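Local atomic coordinates of fructuronate-tagaturonate epimerase UxaE from Cohnella laeviribosi in complex with 1 glycerol (Cohnella laeviribosi, PDB entry 6IL9), a protein that catalyses the epimerisation that interconverts D-tagaturonate and D-fructuronate, probably with the help of a zinc ion bound in its TIM barrel. Residues E37-L42 with L64-H69; V16-R21 with R30-K35; D52-E57 with H69-V74. All blocks are in the same frame, centred on the assembly; numbering follows the deposited sequence.

Contact 1 (E37-L42 with L64-H69); sequences EGRKYL and LCELSH
Leu42 and Cys65 form a hydrogen-bonded antiparallel pair: Leu42 N donates to Cys65 O at 2.8 Å, and Cys65 N returns the bond to Leu42 O. The N-to-C directions of strands 39-42 and 64-66 lie 122° apart, well short of antiparallel, and side chains and water make the remaining polar links. The charged link is a salt bridge, Arg39 NH1 to Glu66 OE1 at 3.0 Å. The guanidinium and carboxylate planes stand 89° apart, so the carboxylate does not pair with it flat and two-pronged. Two waters extend this polar edge. Water 1 donates hydrogen bonds to Lys40 O (2.7 Å) and Glu66 OE1 and accepts one from Leu67 N; water 2 joins Tyr41 OH to Glu66 OE2. The Tyr41 ring runs beside the Glu66 side chain, both pointing the same way. Strands 39-45 and 62-66 are neighbours in a five-stranded antiparallel sheet. Among the apolar contacts, Leu64 CD1 presses on Tyr41 CB at 3.5 Å while its CD2 sits over the rim of one ring face; Cys65 O lies at the ring edge. Leu67 reaches back with both methyls, CD2 meeting Lys40 CB at 3.8 Å and CD1 meeting Leu42 CG at 4.1 Å.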
loop_
_atom_site.group_PDB
_atom_site.type_symbol
_atom_site.label_atom_id
_atom_site.label_comp_id
_atom_site.label_asym_id
_atom_site.label_seq_id
_atom_site.Cartn_x
_atom_site.Cartn_y
_atom_site.Cartn_z
ATOM N N GLU A 37 -1.022 -29.319 -7.928
ATOM C CA GLU A 37 -2.471 -29.376 -7.717
ATOM C C GLU A 37 -3.008 -28.039 -7.218
ATOM O O GLU A 37 -3.801 -27.975 -6.279
ATOM C CB GLU A 37 -2.847 -30.503 -6.753
ATOM C CG GLU A 37 -2.752 -31.886 -7.364
ATOM C CD GLU A 37 -1.321 -32.323 -7.535
ATOM O OE1 GLU A 37 -0.824 -32.301 -8.681
ATOM O OE2 GLU A 37 -0.681 -32.657 -6.516
ATOM N N GLY A 38 -2.545 -26.959 -7.838
ATOM C CA GLY A 38 -3.051 -25.632 -7.543
ATOM C C GLY A 38 -2.547 -25.006 -6.265
ATOM O O GLY A 38 -3.051 -23.946 -5.876
ATOM N N ARG A 39 -1.573 -25.621 -5.592
ATOM C CA ARG A 39 -1.049 -25.097 -4.343
ATOM C C ARG A 39 0.474 -25.077 -4.374
ATOM O O ARG A 39 1.105 -25.988 -4.914
ATOM C CB ARG A 39 -1.530 -25.930 -3.155
ATOM C CG ARG A 39 -1.154 -25.329 -1.816
ATOM C CD ARG A 39 -1.204 -26.369 -0.725
ATOM N NE ARG A 39 -2.556 -26.537 -0.213
ATOM C CZ ARG A 39 -3.099 -25.767 0.725
ATOM N NH1 ARG A 39 -2.402 -24.769 1.258
ATOM N NH2 ARG A 39 -4.343 -25.996 1.129
ATOM N N LYS A 40 1.060 -24.040 -3.783
ATOM C CA LYS A 40 2.507 -23.936 -3.655
ATOM C C LYS A 40 3.013 -24.651 -2.402
ATOM O O LYS A 40 2.309 -24.758 -1.396
ATOM C CB LYS A 40 2.926 -22.465 -3.615
ATOM C CG LYS A 40 2.613 -21.704 -4.903
ATOM C CD LYS A 40 3.032 -20.230 -4.803
ATOM C CE LYS A 40 2.739 -19.496 -6.104
ATOM N NZ LYS A 40 3.103 -18.042 -6.034
ATOM N N TYR A 41 4.255 -25.139 -2.477
ATOM C CA TYR A 41 4.919 -25.812 -1.361
ATOM C C TYR A 41 6.401 -25.471 -1.342
ATOM O O TYR A 41 6.994 -25.141 -2.369
ATOM C CB TYR A 41 4.812 -27.344 -1.446
ATOM C CG TYR A 41 3.415 -27.906 -1.438
ATOM C CD1 TYR A 41 2.775 -28.211 -0.242
ATOM C CD2 TYR A 41 2.748 -28.168 -2.629
ATOM C CE1 TYR A 41 1.489 -28.738 -0.233
ATOM C CE2 TYR A 41 1.474 -28.683 -2.632
ATOM C CZ TYR A 41 0.850 -28.977 -1.435
ATOM O OH TYR A 41 -0.426 -29.496 -1.454
ATOM N N LEU A 42 7.004 -25.585 -0.150
ATOM C CA LEU A 42 8.452 -25.684 -0.006
ATOM C C LEU A 42 8.852 -27.152 -0.023
ATOM O O LEU A 42 8.146 -27.999 0.530
ATOM C CB LEU A 42 8.940 -25.068 1.308
ATOM C CG LEU A 42 8.775 -23.600 1.653
ATOM C CD1 LEU A 42 9.459 -23.338 2.995
ATOM C CD2 LEU A 42 9.367 -22.737 0.553
ATOM N N LEU A 64 8.107 -32.036 2.416
ATOM C CA LEU A 64 7.154 -31.198 1.696
ATOM C C LEU A 64 6.407 -30.325 2.697
ATOM O O LEU A 64 5.731 -30.843 3.591
ATOM C CB LEU A 64 6.171 -32.064 0.914
ATOM C CG LEU A 64 5.130 -31.320 0.080
ATOM C CD1 LEU A 64 5.827 -30.690 -1.111
ATOM C CD2 LEU A 64 4.035 -32.278 -0.373
ATOM N N CYS A 65 6.500 -29.004 2.531
ATOM C CA CYS A 65 6.035 -28.062 3.539
ATOM C C CYS A 65 5.043 -27.076 2.950
ATOM O O CYS A 65 5.256 -26.544 1.855
ATOM C CB CYS A 65 7.197 -27.259 4.148
ATOM S SG CYS A 65 8.639 -28.243 4.589
ATOM N N GLU A 66 3.980 -26.814 3.702
ATOM C CA GLU A 66 3.030 -25.778 3.344
ATOM C C GLU A 66 3.644 -24.400 3.565
ATOM O O GLU A 66 4.547 -24.219 4.384
ATOM C CB GLU A 66 1.763 -25.910 4.185
ATOM C CG GLU A 66 1.136 -27.283 4.109
ATOM C CD GLU A 66 0.045 -27.345 3.071
ATOM O OE1 GLU A 66 -0.105 -26.362 2.312
ATOM O OE2 GLU A 66 -0.667 -28.369 3.024
ATOM N N LEU A 67 3.124 -23.414 2.835
ATOM C CA LEU A 67 3.576 -22.031 2.991
ATOM C C LEU A 67 2.908 -21.392 4.210
ATOM O O LEU A 67 2.146 -20.432 4.109
ATOM C CB LEU A 67 3.280 -21.234 1.726
ATOM C CG LEU A 67 4.393 -21.131 0.683
ATOM C CD1 LEU A 67 5.003 -22.481 0.362
ATOM C CD2 LEU A 67 3.904 -20.444 -0.580
ATOM N N SER A 68 3.219 -21.941 5.384
ATOM C CA SER A 68 2.584 -21.528 6.624
ATOM C C SER A 68 3.324 -20.349 7.251
ATOM O O SER A 68 4.467 -20.031 6.907
ATOM C CB SER A 68 2.539 -22.690 7.614
ATOM O OG SER A 68 3.854 -23.164 7.848
ATOM N N HIS A 69 2.653 -19.702 8.201
ATOM C CA HIS A 69 3.309 -18.633 8.941
ATOM C C HIS A 69 4.530 -19.155 9.688
ATOM O O HIS A 69 5.597 -18.535 9.666
ATOM C CB HIS A 69 2.327 -17.973 9.912
ATOM C CG HIS A 69 2.965 -16.932 10.774
ATOM N ND1 HIS A 69 3.564 -15.805 10.251
ATOM C CD2 HIS A 69 3.143 -16.867 12.115
ATOM C CE1 HIS A 69 4.060 -15.077 11.235
ATOM N NE2 HIS A 69 3.826 -15.704 12.376
HETATM O O HOH W 1 1.070 -24.152 0.900
HETATM O O HOH W 2 -1.890 -29.472 1.082
#

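Contact 2 (V16-R21 with R30-K35); sequences VHVYPR and RVQMIK
Tyr19 lies against Met33, Ile34 and Lys35 in turn, its ring running along the backbone of the partner strand. The two segments belong to the beta hairpin of strands 17-26 and 29-36, which opens the antiparallel sheet of this chain. Main-chain bonds hold them in register on either side of the Val18-Ile34 pair, itself of the non-hydrogen-bonded kind: Tyr19 N donates to Met33 O at 3.0 Å, close to straight at 170°, and Lys35 N donates to His17 O. Tyr19 CB sits 3.8 Å from Met33 O. With chi1 at -70°, CG stands beside the tyrosine's own N and opposite its carbonyl carbon, which lays the ring alongside residues 33-35. CD2 meets Met33 O at 3.5 Å and the methylene Met33 CG at 3.8 Å. One atom further on, CE2 comes to 3.7 Å from Ile34 O; both carbonyl oxygens lie at the ring edge, near its plane. CZ comes near Lys35 CB, and OH ends 3.4 Å from Lys35 CD. Lys35 is extended throughout, and its NZ makes a salt bridge with Glu469, which also takes a hydrogen bond with Tyr19 OH, so one carboxylate ties down both tips. Met33 adds a Met-aromatic contact, its SD 5.0 Å from the Tyr19 ring centroid and 41° off the normal, an oblique approach. The face that carries Val18 and Ile34 is mostly aliphatic, with the Gln32 amide against the Val18 methyls. Val18 touches Ile34 through CG2 and crosses the Gln32 side chain at about a right angle. Helix 2-12 covers this side, with Leu11 on Val18 and Ile7 on Ile34. Next to it, Val16 CG1 packs against Ile34 CD1 at 3.8 Å.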
loop_
_atom_site.group_PDB
_atom_site.type_symbol
_atom_site.label_atom_id
_atom_site.label_comp_id
_atom_site.label_asym_id
_atom_site.label_seq_id
_atom_site.Cartn_x
_atom_site.Cartn_y
_atom_site.Cartn_z
ATOM N N VAL A 16 6.476 -31.944 -11.847
ATOM C CA VAL A 16 5.961 -30.911 -10.955
ATOM C C VAL A 16 6.660 -29.596 -11.270
ATOM O O VAL A 16 7.883 -29.565 -11.448
ATOM C CB VAL A 16 6.181 -31.299 -9.478
ATOM C CG1 VAL A 16 5.881 -30.130 -8.553
ATOM C CG2 VAL A 16 5.317 -32.493 -9.116
ATOM N N HIS A 17 5.888 -28.507 -11.316
ATOM C CA HIS A 17 6.466 -27.200 -11.597
ATOM C C HIS A 17 7.387 -26.748 -10.467
ATOM O O HIS A 17 6.982 -26.704 -9.301
ATOM C CB HIS A 17 5.367 -26.159 -11.809
ATOM C CG HIS A 17 5.899 -24.813 -12.184
ATOM N ND1 HIS A 17 6.538 -24.573 -13.383
ATOM C CD2 HIS A 17 5.932 -23.644 -11.500
ATOM C CE1 HIS A 17 6.920 -23.309 -13.430
ATOM N NE2 HIS A 17 6.564 -22.723 -12.300
ATOM N N VAL A 18 8.620 -26.390 -10.820
ATOM C CA VAL A 18 9.604 -25.847 -9.888
ATOM C C VAL A 18 9.820 -24.388 -10.247
ATOM O O VAL A 18 10.016 -24.058 -11.422
ATOM C CB VAL A 18 10.939 -26.611 -9.950
ATOM C CG1 VAL A 18 11.955 -25.983 -9.010
ATOM C CG2 VAL A 18 10.730 -28.069 -9.603
ATOM N N TYR A 19 9.780 -23.522 -9.246
ATOM C CA TYR A 19 10.040 -22.114 -9.496
ATOM C C TYR A 19 11.547 -21.926 -9.611
ATOM O O TYR A 19 12.264 -22.174 -8.641
ATOM C CB TYR A 19 9.445 -21.255 -8.390
ATOM C CG TYR A 19 7.925 -21.245 -8.429
ATOM C CD1 TYR A 19 7.243 -20.480 -9.368
ATOM C CD2 TYR A 19 7.179 -22.020 -7.548
ATOM C CE1 TYR A 19 5.845 -20.479 -9.418
ATOM C CE2 TYR A 19 5.787 -22.020 -7.582
ATOM C CZ TYR A 19 5.127 -21.248 -8.521
ATOM O OH TYR A 19 3.749 -21.246 -8.562
ATOM N N PRO A 20 12.064 -21.538 -10.781
ATOM C CA PRO A 20 13.502 -21.710 -11.022
ATOM C C PRO A 20 14.366 -20.809 -10.164
ATOM O O PRO A 20 15.500 -21.187 -9.844
ATOM C CB PRO A 20 13.646 -21.395 -12.518
ATOM C CG PRO A 20 12.491 -20.511 -12.831
ATOM C CD PRO A 20 11.362 -20.975 -11.946
ATOM N N ARG A 21 13.863 -19.648 -9.753
ATOM C CA ARG A 21 14.645 -18.739 -8.929
ATOM C C ARG A 21 14.499 -19.012 -7.436
ATOM O O ARG A 21 15.052 -18.259 -6.626
ATOM C CB ARG A 21 14.246 -17.290 -9.235
ATOM C CG ARG A 21 14.525 -16.845 -10.669
ATOM C CD ARG A 21 14.008 -15.422 -10.884
ATOM N NE ARG A 21 14.252 -14.895 -12.227
ATOM C CZ ARG A 21 15.218 -14.029 -12.537
ATOM N NH1 ARG A 21 16.059 -13.587 -11.607
ATOM N NH2 ARG A 21 15.344 -13.600 -13.784
ATOM N N ARG A 30 19.042 -27.962 1.308
ATOM C CA ARG A 30 18.588 -27.310 0.088
ATOM C C ARG A 30 17.076 -27.127 0.147
ATOM O O ARG A 30 16.357 -28.015 0.608
ATOM C CB ARG A 30 18.958 -28.139 -1.139
ATOM C CG ARG A 30 20.352 -27.887 -1.672
ATOM C CD ARG A 30 20.868 -29.110 -2.412
ATOM N NE ARG A 30 20.998 -30.260 -1.519
ATOM C CZ ARG A 30 20.350 -31.410 -1.673
ATOM N NH1 ARG A 30 19.517 -31.582 -2.694
ATOM N NH2 ARG A 30 20.539 -32.396 -0.804
ATOM N N VAL A 31 16.594 -25.970 -0.300
ATOM C CA VAL A 31 15.162 -25.691 -0.295
ATOM C C VAL A 31 14.783 -25.059 -1.627
ATOM O O VAL A 31 15.545 -24.268 -2.195
ATOM C CB VAL A 31 14.751 -24.769 0.873
ATOM C CG1 VAL A 31 14.825 -25.512 2.200
ATOM C CG2 VAL A 31 15.630 -23.537 0.905
ATOM N N GLN A 32 13.603 -25.422 -2.128
ATOM C CA GLN A 32 13.041 -24.801 -3.320
ATOM C C GLN A 32 11.534 -24.728 -3.147
ATOM O O GLN A 32 10.971 -25.318 -2.225
ATOM C CB GLN A 32 13.399 -25.584 -4.585
ATOM C CG GLN A 32 12.777 -26.959 -4.653
ATOM C CD GLN A 32 13.321 -27.768 -5.812
ATOM O OE1 GLN A 32 14.444 -27.542 -6.271
ATOM N NE2 GLN A 32 12.525 -28.706 -6.303
ATOM N N MET A 33 10.882 -23.984 -4.044
ATOM C CA MET A 33 9.431 -23.864 -4.066
ATOM C C MET A 33 8.879 -24.523 -5.323
ATOM O O MET A 33 9.486 -24.448 -6.398
ATOM C CB MET A 33 8.992 -22.392 -4.020
ATOM C CG MET A 33 7.507 -22.197 -3.769
ATOM S SD MET A 33 7.006 -20.453 -3.548
ATOM C CE MET A 33 8.311 -20.028 -2.326
ATOM N N ILE A 34 7.725 -25.174 -5.177
ATOM C CA ILE A 34 7.067 -25.879 -6.259
ATOM C C ILE A 34 5.594 -25.503 -6.252
ATOM O O ILE A 34 5.090 -24.873 -5.320
ATOM C CB ILE A 34 7.215 -27.412 -6.134
ATOM C CG1 ILE A 34 6.492 -27.898 -4.875
ATOM C CG2 ILE A 34 8.683 -27.809 -6.108
ATOM C CD1 ILE A 34 6.274 -29.412 -4.831
ATOM N N LYS A 35 4.895 -25.929 -7.298
ATOM C CA LYS A 35 3.445 -25.828 -7.320
ATOM C C LYS A 35 2.880 -27.161 -7.776
ATOM O O LYS A 35 3.292 -27.677 -8.817
ATOM C CB LYS A 35 2.967 -24.711 -8.244
ATOM C CG LYS A 35 1.459 -24.508 -8.172
ATOM C CD LYS A 35 1.057 -23.260 -8.920
ATOM C CE LYS A 35 -0.435 -22.997 -8.811
ATOM N NZ LYS A 35 -0.765 -21.819 -9.665
#

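Contact 3 (D52-E57 with H69-V74); sequences DELRGE and HENRLV
The amide of Asn71 faces the backbone of Arg55 and grips it twice. Asn71 OD1 accepts from Arg55 N at 2.9 Å, almost perfectly straight at 178° and on a lone pair in the carbonyl plane. Asn71 ND2 donates a hydrogen bond to Arg55 O at 3.0 Å, with that oxygen nearly in the amide plane. One side chain thus serves both polar groups of a single residue, much as a strand neighbour would, and the pair of bonds fixes the rotation of the buried amide. ND2 also bonds Glu66 O. Leu54 crosses Asn71 at about a right angle, its CD2 set 3.7 Å from Asn71 OD1, while the same methyl meets Val74 CG1 at 3.9 Å. Val74 CG1 is shared, for Glu53 CB also touches it, at 3.7 Å. That methyl is anti to the valine's own N (chi1 179°), which turns it to these two neighbours. The carboxylate of Glu53 runs on to Arg77 and His78. The contact thereby fastens the end of helix 49-53, and the loop after it, to the first turns of helix 69-78; Leu54 also packs on strands 39-45 and 62-66, and helix 135-149 lies against Asn71 and Arg72.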
loop_
_atom_site.group_PDB
_atom_site.type_symbol
_atom_site.label_atom_id
_atom_site.label_comp_id
_atom_site.label_asym_id
_atom_site.label_seq_id
_atom_site.Cartn_x
_atom_site.Cartn_y
_atom_site.Cartn_z
ATOM N N ASP A 52 15.412 -29.481 9.809
ATOM C CA ASP A 52 14.769 -29.935 11.038
ATOM C C ASP A 52 13.682 -28.972 11.486
ATOM O O ASP A 52 12.658 -29.397 12.038
ATOM C CB ASP A 52 15.813 -30.103 12.144
ATOM C CG ASP A 52 16.893 -31.097 11.780
ATOM O OD1 ASP A 52 16.602 -32.051 11.030
ATOM O OD2 ASP A 52 18.037 -30.928 12.249
ATOM N N GLU A 53 13.885 -27.670 11.260
ATOM C CA GLU A 53 12.974 -26.664 11.792
ATOM C C GLU A 53 11.738 -26.480 10.920
ATOM O O GLU A 53 10.667 -26.142 11.436
ATOM C CB GLU A 53 13.716 -25.336 11.963
ATOM C CG GLU A 53 14.742 -25.368 13.096
ATOM C CD GLU A 53 15.790 -24.273 12.998
ATOM O OE1 GLU A 53 15.562 -23.276 12.277
ATOM O OE2 GLU A 53 16.855 -24.418 13.644
ATOM N N LEU A 54 11.857 -26.700 9.617
ATOM C CA LEU A 54 10.679 -26.664 8.763
ATOM C C LEU A 54 9.703 -27.766 9.153
ATOM O O LEU A 54 10.100 -28.882 9.504
ATOM C CB LEU A 54 11.080 -26.807 7.297
ATOM C CG LEU A 54 11.851 -25.620 6.725
ATOM C CD1 LEU A 54 12.529 -26.009 5.415
ATOM C CD2 LEU A 54 10.902 -24.441 6.529
ATOM N N ARG A 55 8.418 -27.437 9.111
ATOM C CA ARG A 55 7.347 -28.379 9.392
ATOM C C ARG A 55 6.764 -28.860 8.070
ATOM O O ARG A 55 6.330 -28.050 7.244
ATOM C CB ARG A 55 6.268 -27.733 10.263
ATOM C CG ARG A 55 5.191 -28.694 10.744
ATOM C CD ARG A 55 4.672 -28.302 12.129
ATOM N NE ARG A 55 3.213 -28.349 12.202
ATOM C CZ ARG A 55 2.524 -28.477 13.332
ATOM N NH1 ARG A 55 1.197 -28.509 13.303
ATOM N NH2 ARG A 55 3.160 -28.577 14.491
ATOM N N GLY A 56 6.765 -30.172 7.870
ATOM C CA GLY A 56 6.204 -30.732 6.661
ATOM C C GLY A 56 6.138 -32.239 6.750
ATOM O O GLY A 56 6.392 -32.828 7.801
ATOM N N GLU A 57 5.782 -32.854 5.627
ATOM C CA GLU A 57 5.720 -34.307 5.510
ATOM C C GLU A 57 6.960 -34.828 4.800
ATOM O O GLU A 57 7.400 -34.253 3.799
ATOM C CB GLU A 57 4.467 -34.738 4.753
ATOM C CG GLU A 57 3.209 -34.132 5.301
ATOM C CD GLU A 57 2.078 -35.125 5.385
ATOM O OE1 GLU A 57 0.955 -34.775 4.968
ATOM O OE2 GLU A 57 2.311 -36.252 5.873
ATOM N N HIS A 69 2.653 -19.702 8.201
ATOM C CA HIS A 69 3.309 -18.633 8.941
ATOM C C HIS A 69 4.530 -19.155 9.688
ATOM O O HIS A 69 5.597 -18.535 9.666
ATOM C CB HIS A 69 2.327 -17.973 9.912
ATOM C CG HIS A 69 2.965 -16.932 10.774
ATOM N ND1 HIS A 69 3.564 -15.805 10.251
ATOM C CD2 HIS A 69 3.143 -16.867 12.115
ATOM C CE1 HIS A 69 4.060 -15.077 11.235
ATOM N NE2 HIS A 69 3.826 -15.704 12.376
ATOM N N GLU A 70 4.399 -20.308 10.348
ATOM C CA GLU A 70 5.517 -20.813 11.135
ATOM C C GLU A 70 6.721 -21.122 10.255
ATOM O O GLU A 70 7.861 -20.859 10.648
ATOM C CB GLU A 70 5.089 -22.047 11.938
ATOM C CG GLU A 70 4.264 -21.717 13.188
ATOM C CD GLU A 70 4.977 -20.781 14.179
ATOM O OE1 GLU A 70 6.211 -20.905 14.367
ATOM O OE2 GLU A 70 4.289 -19.917 14.774
ATOM N N ASN A 71 6.489 -21.668 9.052
ATOM C CA ASN A 71 7.602 -21.937 8.156
ATOM C C ASN A 71 8.192 -20.650 7.597
ATOM O O ASN A 71 9.380 -20.612 7.264
ATOM C CB ASN A 71 7.157 -22.869 7.030
ATOM C CG ASN A 71 7.116 -24.324 7.467
ATOM O OD1 ASN A 71 7.780 -24.713 8.436
ATOM N ND2 ASN A 71 6.336 -25.137 6.754
ATOM N N ARG A 72 7.389 -19.584 7.502
ATOM C CA ARG A 72 7.949 -18.295 7.107
ATOM C C ARG A 72 8.922 -17.784 8.159
ATOM O O ARG A 72 9.966 -17.211 7.826
ATOM C CB ARG A 72 6.833 -17.273 6.869
ATOM C CG ARG A 72 7.305 -15.997 6.193
ATOM C CD ARG A 72 7.644 -14.897 7.218
ATOM N NE ARG A 72 6.431 -14.318 7.782
ATOM C CZ ARG A 72 6.404 -13.296 8.629
ATOM N NH1 ARG A 72 7.534 -12.729 9.031
ATOM N NH2 ARG A 72 5.241 -12.843 9.072
ATOM N N LEU A 73 8.605 -17.992 9.436
ATOM C CA LEU A 73 9.514 -17.547 10.487
ATOM C C LEU A 73 10.812 -18.338 10.444
ATOM O O LEU A 73 11.892 -17.789 10.686
ATOM C CB LEU A 73 8.837 -17.670 11.851
ATOM C CG LEU A 73 7.534 -16.881 12.004
ATOM C CD1 LEU A 73 6.884 -17.127 13.354
ATOM C CD2 LEU A 73 7.806 -15.397 11.814
ATOM N N VAL A 74 10.731 -19.626 10.103
ATOM C CA VAL A 74 11.941 -20.422 9.915
ATOM C C VAL A 74 12.772 -19.867 8.762
ATOM O O VAL A 74 13.995 -19.704 8.873
ATOM C CB VAL A 74 11.573 -21.898 9.690
ATOM C CG1 VAL A 74 12.829 -22.719 9.473
ATOM C CG2 VAL A 74 10.753 -22.414 10.858
#

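In the fold
Contacts 1 and 2 lie in one antiparallel sheet, and contact 3 ties together helices 49-53 and 69-78 beside it. Contacts 1 and 2, centres about 10 Å apart, meet where neighbouring strands 29-36 and 39-45 are joined by Ile34 N to Tyr41 O at 2.9 Å. Contacts 1 and 3, about 11 Å apart between centres, share His69 and interlock along the chain; Leu64 N bonds Glu57 O at 2.7 Å, making strand 57-59 the edge partner of strand 62-66. Contacts 2 and 3 meet through Val31 and Leu54. The contact centres lie about 25 to 28 Å from the chain's centre. Their sheet is distinct from the eight-stranded barrel with its zinc ligands His161, Asp273 and His343, but packs against helix 135-149, which connects two barrel strands.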